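Local coordinates for DNA/RNA-binding protein Alba (Thermoplasma volcanium, PDB 4Z9E) that probably binds double-stranded DNA tightly without sequence specificity and takes part in compacting the archaeal chromosome, at residues V47-R52 with A59-I64. Residues are numbered along the deposited sequence; the frame is centred on the assembly and turned at random.
Sequences VAEITR and AKYEEI
Tyr-61 reaches from strand 60-69 to helix 41-55 and ends on Glu-49. Its OH donates a hydrogen bond of 2.6 Å to Glu-49 OE2, at the lone pair pointing away from the other carboxylate oxygen. Glu-49 OE2 lies at the ring edge, in its plane, and carboxylate and ring planes are only 16° apart. Tyr-61 CE2 lies over one face of the Arg-52 guanidinium, toward its rim. It is 3.7 Å from Arg-52 NE, and the two planes are 34° apart. Arg-52 CD packs 3.4 Å from Tyr-61 OH. A bend at chi3 (-72°) turns the guanidinium back along the helix, where NH1 forms a salt bridge of 3.0 Å with Glu-49 OE2. NH1 comes from the syn side, tilted out of the carboxylate plane. This oxygen therefore accepts from both the phenol and the arginine. The methyl of Ala-48 packs at the ring edge, CB 4.0 Å from Tyr-61 CE1. Nearer the turn, the CB atoms of Arg-52 and Ala-59 meet at 4.2 Å. Glu-49 OE1 is hydrogen-bonded to Thr-68 OG1 of the second subunit, which is likely to limit rotation of the carboxylate. With Glu-49 replaced by an alanine, Tyr-61 OH and Arg-52 would probably lose their shared acceptor, and Thr-68 its partner. Ile-85 and Leu-87 of strand 80-88 pack against Tyr-61, and so does Arg-65 of the second subunit. The contact thus joins helix 41-55 to strand 60-69, an outer strand of the Alba sheet within this chain. Val-47 and Thr-51 pack against helix 14-25.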
loop_
_atom_site.group_PDB
_atom_site.type_symbol
_atom_site.label_atom_id
_atom_site.label_comp_id
_atom_site.label_asym_id
_atom_site.label_seq_id
_atom_site.Cartn_x
_atom_site.Cartn_y
_atom_site.Cartn_z
ATOM N N VAL A 47 -3.971 8.844 4.155
ATOM C CA VAL A 47 -4.923 9.040 5.239
ATOM C C VAL A 47 -4.332 8.556 6.539
ATOM O O VAL A 47 -4.351 9.273 7.525
ATOM C CB VAL A 47 -6.274 8.338 4.987
ATOM C CG1 VAL A 47 -7.081 8.211 6.272
ATOM C CG2 VAL A 47 -7.059 9.084 3.923
ATOM N N ALA A 48 -3.785 7.351 6.532
ATOM C CA ALA A 48 -3.195 6.786 7.748
ATOM C C ALA A 48 -1.938 7.505 8.182
ATOM O O ALA A 48 -1.644 7.555 9.366
ATOM C CB ALA A 48 -2.896 5.293 7.586
ATOM N N GLU A 49 -1.170 8.020 7.239
ATOM C CA GLU A 49 0.082 8.657 7.617
ATOM C C GLU A 49 -0.136 10.066 8.162
ATOM O O GLU A 49 0.510 10.476 9.120
ATOM C CB GLU A 49 1.070 8.643 6.462
ATOM C CG GLU A 49 1.731 7.291 6.308
ATOM C CD GLU A 49 2.865 7.112 7.303
ATOM O OE1 GLU A 49 3.786 7.941 7.279
ATOM O OE2 GLU A 49 2.852 6.168 8.123
ATOM N N ILE A 50 -1.080 10.785 7.579
ATOM C CA ILE A 50 -1.425 12.107 8.079
ATOM C C ILE A 50 -1.983 11.984 9.484
ATOM O O ILE A 50 -1.614 12.740 10.398
ATOM C CB ILE A 50 -2.471 12.783 7.175
ATOM C CG1 ILE A 50 -1.826 13.200 5.875
ATOM C CG2 ILE A 50 -3.060 14.005 7.841
ATOM C CD1 ILE A 50 -2.830 13.408 4.769
ATOM N N THR A 51 -2.861 11.008 9.643
ATOM C CA THR A 51 -3.507 10.771 10.913
ATOM C C THR A 51 -2.479 10.605 12.025
ATOM O O THR A 51 -2.585 11.219 13.067
ATOM C CB THR A 51 -4.403 9.518 10.850
ATOM O OG1 THR A 51 -5.547 9.801 10.048
ATOM C CG2 THR A 51 -4.878 9.134 12.213
ATOM N N ARG A 52 -1.485 9.765 11.815
ATOM C CA ARG A 52 -0.534 9.488 12.895
ATOM C C ARG A 52 0.586 10.527 13.040
ATOM O O ARG A 52 1.338 10.503 14.004
ATOM C CB ARG A 52 0.044 8.096 12.738
ATOM C CG ARG A 52 0.892 7.958 11.503
ATOM C CD ARG A 52 1.055 6.486 11.181
ATOM N NE ARG A 52 1.948 5.865 12.145
ATOM C CZ ARG A 52 3.268 5.808 12.000
ATOM N NH1 ARG A 52 3.851 6.324 10.912
ATOM N NH2 ARG A 52 4.000 5.223 12.944
ATOM N N ALA A 59 -1.257 6.805 17.393
ATOM C CA ALA A 59 -1.788 5.718 16.567
ATOM C C ALA A 59 -0.666 4.801 16.073
ATOM O O ALA A 59 0.397 5.263 15.658
ATOM C CB ALA A 59 -2.586 6.265 15.397
ATOM N N LYS A 60 -0.909 3.502 16.123
ATOM C CA LYS A 60 0.052 2.521 15.628
ATOM C C LYS A 60 -0.586 1.591 14.577
ATOM O O LYS A 60 -1.831 1.432 14.520
ATOM C CB LYS A 60 0.633 1.718 16.791
ATOM C CG LYS A 60 -0.420 0.983 17.623
ATOM C CD LYS A 60 0.165 -0.106 18.526
ATOM C CE LYS A 60 0.515 -1.379 17.735
ATOM N NZ LYS A 60 1.139 -2.406 18.622
ATOM N N TYR A 61 0.257 0.991 13.736
ATOM C CA TYR A 61 -0.244 0.032 12.752
ATOM C C TYR A 61 -0.463 -1.311 13.433
ATOM O O TYR A 61 0.482 -1.920 13.898
ATOM C CB TYR A 61 0.729 -0.102 11.570
ATOM C CG TYR A 61 0.767 1.130 10.695
ATOM C CD1 TYR A 61 -0.369 1.560 10.041
ATOM C CD2 TYR A 61 1.931 1.883 10.558
ATOM C CE1 TYR A 61 -0.361 2.694 9.264
ATOM C CE2 TYR A 61 1.955 3.024 9.778
ATOM C CZ TYR A 61 0.800 3.426 9.127
ATOM O OH TYR A 61 0.776 4.563 8.337
ATOM N N GLU A 62 -1.705 -1.764 13.533
ATOM C CA GLU A 62 -1.922 -3.106 14.082
ATOM C C GLU A 62 -1.612 -4.165 13.041
ATOM O O GLU A 62 -0.880 -5.102 13.319
ATOM C CB GLU A 62 -3.330 -3.305 14.650
ATOM C CG GLU A 62 -3.513 -2.834 16.092
ATOM C CD GLU A 62 -2.709 -3.616 17.140
ATOM O OE1 GLU A 62 -2.365 -3.018 18.200
ATOM O OE2 GLU A 62 -2.423 -4.824 16.922
ATOM N N GLU A 63 -2.182 -4.009 11.848
ATOM C CA GLU A 63 -1.829 -4.834 10.684
ATOM C C GLU A 63 -2.181 -4.195 9.322
ATOM O O GLU A 63 -3.085 -3.342 9.199
ATOM C CB GLU A 63 -2.433 -6.238 10.787
ATOM C CG GLU A 63 -3.948 -6.287 10.655
ATOM C CD GLU A 63 -4.451 -7.602 10.069
ATOM O OE1 GLU A 63 -3.838 -8.660 10.341
ATOM O OE2 GLU A 63 -5.471 -7.585 9.334
ATOM N N ILE A 64 -1.440 -4.614 8.303
ATOM C CA ILE A 64 -1.684 -4.200 6.938
ATOM C C ILE A 64 -1.875 -5.454 6.084
ATOM O O ILE A 64 -1.006 -6.321 6.074
ATOM C CB ILE A 64 -0.506 -3.360 6.409
ATOM C CG1 ILE A 64 -0.299 -2.130 7.282
ATOM C CG2 ILE A 64 -0.771 -2.917 4.984
ATOM C CD1 ILE A 64 1.141 -1.674 7.402
#